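Local atomic coordinates of laccase (PDB entry 3SQR), a protein that oxidises phenolic substrates such as hydroquinones with dioxygen at four copper ions, reducing the oxygen to water, probably in lignin breakdown and detoxification of its products. Residues A[88-92]-A[93-97]; A[206-210]-A[211-215]. All coordinates share one frame; numbering follows the deposited sequence.

Contact 1 (A[88-92]-A[93-97]). With NAG (2-acetamido-2-deoxy-beta-D-glucopyranose), chain G.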
ATOM      1  N   ALA A  88      10.893 -11.764 -12.612  1.00 24.54           N
ATOM      2  CA  ALA A  88       9.847 -11.056 -11.870  1.00 25.68           C
ATOM      3  C   ALA A  88       8.636 -11.910 -11.714  1.00 25.37           C
ATOM      4  O   ALA A  88       8.420 -12.879 -12.426  1.00 27.23           O
ATOM      5  CB  ALA A  88       9.496  -9.706 -12.544  1.00 23.97           C
ATOM      6  N   MET A  89       7.818 -11.555 -10.741  1.00 23.80           N
ATOM      7  CA  MET A  89       6.502 -12.075 -10.579  1.00 23.22           C
ATOM      8  C   MET A  89       5.532 -10.961 -10.854  1.00 23.35           C
ATOM      9  O   MET A  89       5.544  -9.923 -10.161  1.00 22.82           O
ATOM     10  CB  MET A  89       6.295 -12.610  -9.175  1.00 24.32           C
ATOM     11  CG  MET A  89       7.326 -13.605  -8.830  1.00 25.22           C
ATOM     12  SD  MET A  89       6.960 -14.508  -7.318  1.00 26.37           S
ATOM     13  CE  MET A  89       8.471 -15.505  -7.149  1.00 26.49           C
ATOM     14  N   THR A  90       4.728 -11.175 -11.890  1.00 22.84           N
ATOM     15  CA  THR A  90       3.956 -10.113 -12.468  1.00 23.00           C
ATOM     16  C   THR A  90       2.494 -10.484 -12.626  1.00 22.08           C
ATOM     17  O   THR A  90       2.133 -11.630 -12.757  1.00 22.40           O
ATOM     18  CB  THR A  90       4.498  -9.717 -13.850  1.00 23.15           C
ATOM     19  OG1 THR A  90       4.260 -10.741 -14.828  1.00 23.48           O
ATOM     20  CG2 THR A  90       5.983  -9.413 -13.796  1.00 23.74           C
ATOM     21  N   PHE A  91       1.668  -9.454 -12.774  1.00 20.90           N
ATOM     22  CA  PHE A  91       0.385  -9.593 -13.377  1.00 21.50           C
ATOM     23  C   PHE A  91       0.593  -9.339 -14.863  1.00 22.44           C
ATOM     24  O   PHE A  91       0.939  -8.213 -15.316  1.00 21.19           O
ATOM     25  CB  PHE A  91      -0.562  -8.539 -12.849  1.00 21.69           C
ATOM     26  CG  PHE A  91      -0.821  -8.659 -11.378  1.00 20.83           C
ATOM     27  CD1 PHE A  91      -1.635  -9.675 -10.930  1.00 21.27           C
ATOM     28  CD2 PHE A  91      -0.239  -7.786 -10.471  1.00 21.03           C
ATOM     29  CE1 PHE A  91      -1.941  -9.809  -9.594  1.00 22.23           C
ATOM     30  CE2 PHE A  91      -0.535  -7.907  -9.099  1.00 20.79           C
ATOM     31  CZ  PHE A  91      -1.366  -8.917  -8.684  1.00 22.29           C
ATOM     32  N   ASN A  92       0.389 -10.369 -15.649  1.00 22.17           N
ATOM     33  CA  ASN A  92       0.295 -10.180 -17.102  1.00 22.95           C
ATOM     34  C   ASN A  92       1.546  -9.670 -17.738  1.00 23.26           C
ATOM     35  O   ASN A  92       1.511  -8.956 -18.739  1.00 24.58           O
ATOM     36  CB  ASN A  92      -0.924  -9.287 -17.422  1.00 22.24           C
ATOM     37  CG  ASN A  92      -2.147 -10.076 -17.380  1.00 25.23           C
ATOM     38  OD1 ASN A  92      -2.603 -10.460 -16.294  1.00 22.45           O
ATOM     39  ND2 ASN A  92      -2.696 -10.392 -18.538  1.00 25.14           N
ATOM     40  N   GLY A  93       2.660 -10.003 -17.126  1.00 23.44           N
ATOM     41  CA  GLY A  93       3.957  -9.851 -17.754  1.00 23.09           C
ATOM     42  C   GLY A  93       4.540  -8.458 -17.780  1.00 23.49           C
ATOM     43  O   GLY A  93       5.490  -8.203 -18.478  1.00 24.95           O
ATOM     44  N   THR A  94       3.984  -7.533 -17.001  1.00 21.86           N
ATOM     45  CA  THR A  94       4.520  -6.199 -16.927  1.00 23.68           C
ATOM     46  C   THR A  94       4.676  -5.794 -15.458  1.00 24.02           C
ATOM     47  O   THR A  94       3.967  -6.303 -14.611  1.00 23.05           O
ATOM     48  CB  THR A  94       3.648  -5.156 -17.574  1.00 24.78           C
ATOM     49  OG1 THR A  94       2.333  -5.121 -16.964  1.00 23.41           O
ATOM     50  CG2 THR A  94       3.560  -5.371 -19.121  1.00 23.26           C
ATOM     51  N   VAL A  95       5.640  -4.905 -15.222  1.00 22.81           N
ATOM     52  CA  VAL A  95       5.785  -4.233 -13.902  1.00 21.83           C
ATOM     53  C   VAL A  95       5.757  -2.767 -14.191  1.00 22.01           C
ATOM     54  O   VAL A  95       6.611  -2.288 -14.926  1.00 23.79           O
ATOM     55  CB  VAL A  95       7.058  -4.612 -13.191  1.00 22.74           C
ATOM     56  CG1 VAL A  95       7.233  -3.863 -11.878  1.00 22.81           C
ATOM     57  CG2 VAL A  95       7.143  -6.145 -12.954  1.00 22.21           C
ATOM     58  N   PRO A  96       4.784  -2.053 -13.650  1.00 23.09           N
ATOM     59  CA  PRO A  96       3.580  -2.481 -12.919  1.00 23.26           C
ATOM     60  C   PRO A  96       2.649  -3.344 -13.738  1.00 22.41           C
ATOM     61  O   PRO A  96       2.697  -3.301 -14.983  1.00 22.97           O
ATOM     62  CB  PRO A  96       2.868  -1.168 -12.586  1.00 24.31           C
ATOM     63  CG  PRO A  96       3.772  -0.085 -12.962  1.00 25.44           C
ATOM     64  CD  PRO A  96       4.764  -0.619 -13.958  1.00 23.52           C
ATOM     65  N   GLY A  97       1.805  -4.108 -13.058  1.00 23.46           N
ATOM     66  CA  GLY A  97       0.728  -4.819 -13.699  1.00 22.84           C
ATOM     67  C   GLY A  97      -0.232  -3.927 -14.430  1.00 22.89           C
ATOM     68  O   GLY A  97      -0.141  -2.688 -14.335  1.00 22.53           O
TER
HETATM   69  C1  NAG G 547      -3.836 -11.274 -18.652  1.00 23.95           C
HETATM   70  C2  NAG G 547      -4.973 -10.888 -19.569  1.00 24.73           C
HETATM   71  C3  NAG G 547      -6.000 -11.987 -19.645  1.00 23.59           C
HETATM   72  C4  NAG G 547      -5.321 -13.246 -20.098  1.00 23.38           C
HETATM   73  C5  NAG G 547      -4.189 -13.579 -19.167  1.00 22.93           C
HETATM   74  C6  NAG G 547      -3.442 -14.850 -19.577  1.00 25.75           C
HETATM   75  C7  NAG G 547      -5.276  -8.466 -19.368  1.00 24.94           C
HETATM   76  C8  NAG G 547      -5.995  -7.401 -18.587  1.00 25.33           C
HETATM   77  N2  NAG G 547      -5.594  -9.713 -18.979  1.00 22.80           N
HETATM   78  O3  NAG G 547      -6.924 -11.622 -20.598  1.00 25.67           O
HETATM   79  O4  NAG G 547      -6.254 -14.263 -20.071  1.00 23.20           O
HETATM   80  O5  NAG G 547      -3.244 -12.504 -19.131  1.00 24.63           O
HETATM   81  O6  NAG G 547      -2.883 -14.627 -20.894  1.00 25.61           O
HETATM   82  O7  NAG G 547      -4.473  -8.179 -20.256  1.00 24.26           O
HETATM   83  O   HOH W   1       2.797  -6.886 -12.268  1.00 21.03           O
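Gly-97 CA meets the Phe-91 side chain at the edge of the ring, near its plane, and lies 4.0 Å from Phe-91 CB; Tyr-167 meets the same ring with planes inclined at about 55°. The other flat group, the amide of Asn-92, turns away from the following residues: its ND2 is covalently bound to C1 of an N-acetylglucosamine at 1.4 Å, while OD1 accepts from the backbone N of Ser-73. One bond thus carries the sugar and the other steadies the amide. Thr-90 sets OG1 between its backbone N and carbonyl carbon (chi1 70°), from where it reaches forward into the turn and accepts a weak, bent bond from Gly-93 N (2.9 Å from Thr-90 OG1, 127°); its stronger partner is Ser-77 OG, on strand 67-79. The methyl CG2 of Thr-90 lies against Val-95 CG2 at 3.6 Å, the two side chains crossing nearly at right angles. A water accepts from Phe-91 N and lies 2.7 Å from Thr-94 O, to which it can donate, and Thr-94 OG1 donates to Pro-96 O (2.7 Å), across the cis peptide before the proline. This is a type I' turn from Phe-91 to Thr-94, with positive phi at Asn-92 and Gly-93, an N-glycosylated turn ending an edge strand of a cupredoxin-like domain.

Contact 2 (A[206-210]-A[211-215]). With NAG (2-acetamido-2-deoxy-beta-D-glucopyranose), chain B; BMA (beta-D-mannopyranose), chain C; NAG (2-acetamido-2-deoxy-beta-D-glucopyranose), chain D.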
ATOM      1  N   ALA A 206      15.426  -4.600  -6.659  1.00 23.83           N
ATOM      2  CA  ALA A 206      16.567  -5.483  -6.574  1.00 24.22           C
ATOM      3  C   ALA A 206      16.962  -5.924  -7.986  1.00 26.30           C
ATOM      4  O   ALA A 206      16.136  -5.845  -8.898  1.00 24.11           O
ATOM      5  CB  ALA A 206      16.230  -6.704  -5.736  1.00 23.19           C
ATOM      6  N   HIS A 207      18.209  -6.403  -8.138  1.00 25.07           N
ATOM      7  CA  HIS A 207      18.612  -7.070  -9.398  1.00 26.03           C
ATOM      8  C   HIS A 207      18.653  -8.539  -9.274  1.00 27.16           C
ATOM      9  O   HIS A 207      19.391  -9.211 -10.028  1.00 27.92           O
ATOM     10  CB  HIS A 207      19.929  -6.509  -9.912  1.00 24.83           C
ATOM     11  CG  HIS A 207      19.778  -5.155 -10.500  1.00 25.00           C
ATOM     12  ND1 HIS A 207      20.857  -4.394 -10.886  1.00 24.93           N
ATOM     13  CD2 HIS A 207      18.673  -4.427 -10.795  1.00 24.71           C
ATOM     14  CE1 HIS A 207      20.423  -3.251 -11.371  1.00 24.22           C
ATOM     15  NE2 HIS A 207      19.092  -3.245 -11.321  1.00 27.14           N
ATOM     16  N   GLU A 208      17.793  -9.083  -8.383  1.00 27.03           N
ATOM     17  CA  GLU A 208      17.547 -10.474  -8.225  1.00 27.94           C
ATOM     18  C   GLU A 208      16.223 -10.609  -7.459  1.00 28.86           C
ATOM     19  O   GLU A 208      15.756  -9.658  -6.881  1.00 27.80           O
ATOM     20  CB  GLU A 208      18.676 -11.126  -7.454  1.00 29.53           C
ATOM     21  CG  GLU A 208      18.917 -10.517  -6.044  1.00 29.45           C
ATOM     22  CD  GLU A 208      19.597  -9.143  -6.032  1.00 31.04           C
ATOM     23  OE1 GLU A 208      20.478  -8.954  -6.879  1.00 32.10           O
ATOM     24  OE2 GLU A 208      19.279  -8.258  -5.155  1.00 31.14           O
ATOM     25  N   SER A 209      15.654 -11.803  -7.431  1.00 27.57           N
ATOM     26  CA  SER A 209      14.386 -12.023  -6.742  1.00 27.17           C
ATOM     27  C   SER A 209      14.614 -11.768  -5.276  1.00 27.91           C
ATOM     28  O   SER A 209      15.578 -12.246  -4.693  1.00 27.20           O
ATOM     29  CB  SER A 209      13.912 -13.450  -6.896  1.00 27.03           C
ATOM     30  OG  SER A 209      12.733 -13.780  -6.129  1.00 26.36           O
ATOM     31  N   VAL A 210      13.647 -11.115  -4.664  1.00 28.18           N
ATOM     32  CA  VAL A 210      13.646 -10.873  -3.228  1.00 29.25           C
ATOM     33  C   VAL A 210      13.760 -12.212  -2.489  1.00 28.15           C
ATOM     34  O   VAL A 210      14.260 -12.292  -1.351  1.00 28.88           O
ATOM     35  CB  VAL A 210      12.313 -10.124  -2.836  1.00 28.13           C
ATOM     36  CG1 VAL A 210      11.098 -10.980  -3.084  1.00 28.87           C
ATOM     37  CG2 VAL A 210      12.312  -9.728  -1.385  1.00 35.06           C
ATOM     38  N   PHE A 211      13.202 -13.244  -3.084  1.00 29.00           N
ATOM     39  CA  PHE A 211      13.196 -14.574  -2.454  1.00 28.84           C
ATOM     40  C   PHE A 211      14.600 -15.176  -2.340  1.00 31.41           C
ATOM     41  O   PHE A 211      14.812 -16.098  -1.517  1.00 32.06           O
ATOM     42  CB  PHE A 211      12.259 -15.551  -3.123  1.00 28.72           C
ATOM     43  CG  PHE A 211      10.825 -15.159  -3.022  1.00 27.72           C
ATOM     44  CD1 PHE A 211      10.158 -15.330  -1.826  1.00 30.07           C
ATOM     45  CD2 PHE A 211      10.172 -14.600  -4.093  1.00 26.76           C
ATOM     46  CE1 PHE A 211       8.866 -14.972  -1.680  1.00 29.25           C
ATOM     47  CE2 PHE A 211       8.842 -14.206  -3.988  1.00 25.99           C
ATOM     48  CZ  PHE A 211       8.172 -14.425  -2.782  1.00 30.07           C
ATOM     49  N   GLU A 212      15.531 -14.667  -3.126  1.00 30.95           N
ATOM     50  CA  GLU A 212      16.940 -15.080  -3.002  1.00 33.37           C
ATOM     51  C   GLU A 212      17.668 -14.436  -1.847  1.00 34.21           C
ATOM     52  O   GLU A 212      18.724 -14.943  -1.377  1.00 36.18           O
ATOM     53  CB  GLU A 212      17.658 -14.799  -4.310  1.00 32.95           C
ATOM     54  CG  GLU A 212      17.030 -15.675  -5.370  1.00 39.29           C
ATOM     55  CD  GLU A 212      17.944 -16.147  -6.445  1.00 47.62           C
ATOM     56  OE1 GLU A 212      18.738 -15.317  -6.951  1.00 52.24           O
ATOM     57  OE2 GLU A 212      17.779 -17.337  -6.840  1.00 50.71           O
ATOM     58  N   ILE A 213      17.135 -13.321  -1.361  1.00 33.30           N
ATOM     59  CA  ILE A 213      17.820 -12.563  -0.346  1.00 32.70           C
ATOM     60  C   ILE A 213      17.102 -12.584   0.998  1.00 32.56           C
ATOM     61  O   ILE A 213      17.577 -11.971   1.962  1.00 30.85           O
ATOM     62  CB  ILE A 213      18.121 -11.148  -0.844  1.00 33.77           C
ATOM     63  CG1 ILE A 213      16.934 -10.536  -1.513  1.00 34.31           C
ATOM     64  CG2 ILE A 213      19.167 -11.211  -2.001  1.00 33.44           C
ATOM     65  CD1 ILE A 213      17.181  -9.150  -2.088  1.00 33.99           C
ATOM     66  N   TRP A 214      15.958 -13.267   1.071  1.00 30.37           N
ATOM     67  CA  TRP A 214      15.178 -13.288   2.303  1.00 30.79           C
ATOM     68  C   TRP A 214      15.957 -13.983   3.416  1.00 30.50           C
ATOM     69  O   TRP A 214      15.923 -13.569   4.579  1.00 29.32           O
ATOM     70  CB  TRP A 214      13.855 -14.008   2.054  1.00 29.69           C
ATOM     71  CG  TRP A 214      13.143 -14.551   3.232  1.00 29.26           C
ATOM     72  CD1 TRP A 214      12.873 -15.866   3.457  1.00 30.04           C
ATOM     73  CD2 TRP A 214      12.635 -13.845   4.378  1.00 27.61           C
ATOM     74  NE1 TRP A 214      12.240 -16.025   4.631  1.00 30.23           N
ATOM     75  CE2 TRP A 214      12.060 -14.802   5.226  1.00 28.38           C
ATOM     76  CE3 TRP A 214      12.598 -12.519   4.761  1.00 24.32           C
ATOM     77  CZ2 TRP A 214      11.469 -14.467   6.438  1.00 28.23           C
ATOM     78  CZ3 TRP A 214      12.041 -12.198   5.986  1.00 27.23           C
ATOM     79  CH2 TRP A 214      11.434 -13.161   6.776  1.00 27.25           C
ATOM     80  N   ASP A 215      16.653 -15.067   3.082  1.00 31.24           N
ATOM     81  CA  ASP A 215      17.411 -15.743   4.152  1.00 32.34           C
ATOM     82  C   ASP A 215      18.488 -14.848   4.776  1.00 32.84           C
ATOM     83  O   ASP A 215      18.712 -14.877   6.003  1.00 33.40           O
ATOM     84  CB  ASP A 215      17.961 -17.105   3.670  1.00 33.51           C
ATOM     85  CG  ASP A 215      16.885 -18.110   3.466  1.00 34.06           C
ATOM     86  OD1 ASP A 215      15.987 -18.227   4.324  1.00 40.17           O
ATOM     87  OD2 ASP A 215      16.916 -18.826   2.442  1.00 39.48           O
TER
HETATM   88  C1  NAG B   2      13.364 -19.624  -3.090  1.00 30.29           C
HETATM   89  C2  NAG B   2      14.619 -19.092  -3.730  1.00 30.79           C
HETATM   90  C3  NAG B   2      15.850 -19.769  -3.157  1.00 36.31           C
HETATM   91  C4  NAG B   2      15.782 -19.817  -1.617  1.00 37.18           C
HETATM   92  C5  NAG B   2      14.455 -20.355  -1.154  1.00 35.37           C
HETATM   93  C6  NAG B   2      14.240 -20.437   0.369  1.00 36.92           C
HETATM   94  C7  NAG B   2      14.425 -18.386  -6.068  1.00 29.88           C
HETATM   95  C8  NAG B   2      14.405 -18.846  -7.511  1.00 31.63           C
HETATM   96  N2  NAG B   2      14.540 -19.332  -5.168  1.00 30.30           N
HETATM   97  O3  NAG B   2      16.928 -18.987  -3.563  1.00 37.28           O
HETATM   98  O4  NAG B   2      16.806 -20.652  -1.084  1.00 39.67           O
HETATM   99  O5  NAG B   2      13.460 -19.483  -1.709  1.00 32.30           O
HETATM  100  O6  NAG B   2      14.490 -19.166   0.883  1.00 32.29           O
HETATM  101  O7  NAG B   2      14.379 -17.230  -5.741  1.00 32.57           O
HETATM  102  C1  BMA C   3      17.799 -19.847  -0.449  1.00 38.39           C
HETATM  103  C2  BMA C   3      18.610 -20.800   0.432  1.00 41.88           C
HETATM  104  C3  BMA C   3      19.812 -20.024   0.932  1.00 44.56           C
HETATM  105  C4  BMA C   3      20.640 -19.340  -0.151  1.00 45.79           C
HETATM  106  C5  BMA C   3      19.816 -18.532  -1.186  1.00 45.65           C
HETATM  107  C6  BMA C   3      20.431 -18.433  -2.602  1.00 47.31           C
HETATM  108  O2  BMA C   3      18.967 -21.895  -0.390  1.00 42.83           O
HETATM  109  O3  BMA C   3      20.573 -20.912   1.727  1.00 46.69           O
HETATM  110  O4  BMA C   3      21.504 -18.448   0.500  1.00 45.58           O
HETATM  111  O5  BMA C   3      18.594 -19.226  -1.429  1.00 41.45           O
HETATM  112  O6  BMA C   3      21.731 -17.936  -2.889  1.00 52.73           O
HETATM  113  C1  NAG D   1       8.095 -18.928  -3.808  1.00 25.94           C
HETATM  114  C2  NAG D   1       8.762 -19.560  -2.614  1.00 25.75           C
HETATM  115  C3  NAG D   1      10.204 -19.175  -2.329  1.00 29.27           C
HETATM  116  C4  NAG D   1      10.984 -19.407  -3.596  1.00 29.07           C
HETATM  117  C5  NAG D   1      10.262 -18.750  -4.796  1.00 29.57           C
HETATM  118  C6  NAG D   1      10.847 -19.163  -6.133  1.00 31.91           C
HETATM  119  C7  NAG D   1       6.860 -20.203  -1.167  1.00 26.66           C
HETATM  120  C8  NAG D   1       6.236 -19.890   0.170  1.00 28.41           C
HETATM  121  N2  NAG D   1       7.956 -19.468  -1.419  1.00 29.79           N
HETATM  122  O3  NAG D   1      10.650 -19.950  -1.228  1.00 30.85           O
HETATM  123  O4  NAG D   1      12.261 -18.846  -3.551  1.00 27.90           O
HETATM  124  O5  NAG D   1       8.916 -19.128  -4.906  1.00 28.31           O
HETATM  125  O6  NAG D   1      10.543 -18.168  -7.083  1.00 30.49           O
HETATM  126  O7  NAG D   1       6.376 -21.073  -1.884  1.00 30.68           O
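Ser-209 turns its hydroxyl anti to its own backbone N (chi1 174°), which swings OG forward over the start of the helix to accept from Phe-211 N at 3.1 Å from Ser-209 OG. The same OG sits near the plane of the Phe-211 ring, at its edge, 3.4 Å from CD2, and is also hydrogen-bonded to Asp-177 OD2; the other oxygen of that carboxylate takes Val-210 N, so Ser-209 and Asp-177 together satisfy two amides of the first turn. Val-210 places CG1 between its backbone N and carbonyl carbon (chi1 65°), and this methyl comes over one face of the neighbouring phenyl ring as a CH-pi contact, 4.1 Å from the Phe-211 centroid and offset toward the rim. Ile-213 points its CG1 branch back along the helix, CG1 passing 3.2 Å from Val-210 O and CD1 ending 3.8 Å from Glu-208 OE2. Glu-208, bent at chi2 (-74°), crosses the isoleucine at about a right angle. Backbone bonds from Glu-212 N to Ser-209 O and from Ile-213 N to Val-210 O close the turn. On the glycan side, Asp-215 OD2 accepts from O6 of an N-acetylglucosamine at 2.9 Å, while the CG of Glu-212 meets the acetamido O7 of that sugar. Trp-530 packs on Val-210, Ile-213 and Trp-214, joining this helix to helix 529-533. Ser-209 is the N-cap of the short helix 210-217, which follows strand 195-205 in the second of the three multicopper oxidase domains.

Contacts 1 and 2 have centres about 17 Å apart and belong to the first and second multicopper oxidase domains, yet they touch: Met-89 CE of contact 1 lies 3.4 Å from Phe-211 CE2 of contact 2. Asp-177 joins them too, bonding the backbone of Met-89 as well as the helix start at Ser-209 and Val-210. Each contact also leans toward a different copper site. The Phe-91 side chain is about 5 Å from that of His-168, a ligand of a type 3 copper, whereas the Trp-214 side chain lies about 8 Å from that of His-531 at the type 1 copper. Met-89 and Phe-211 also share a glycan neighbourhood, distinct from the sugar on Asn-92.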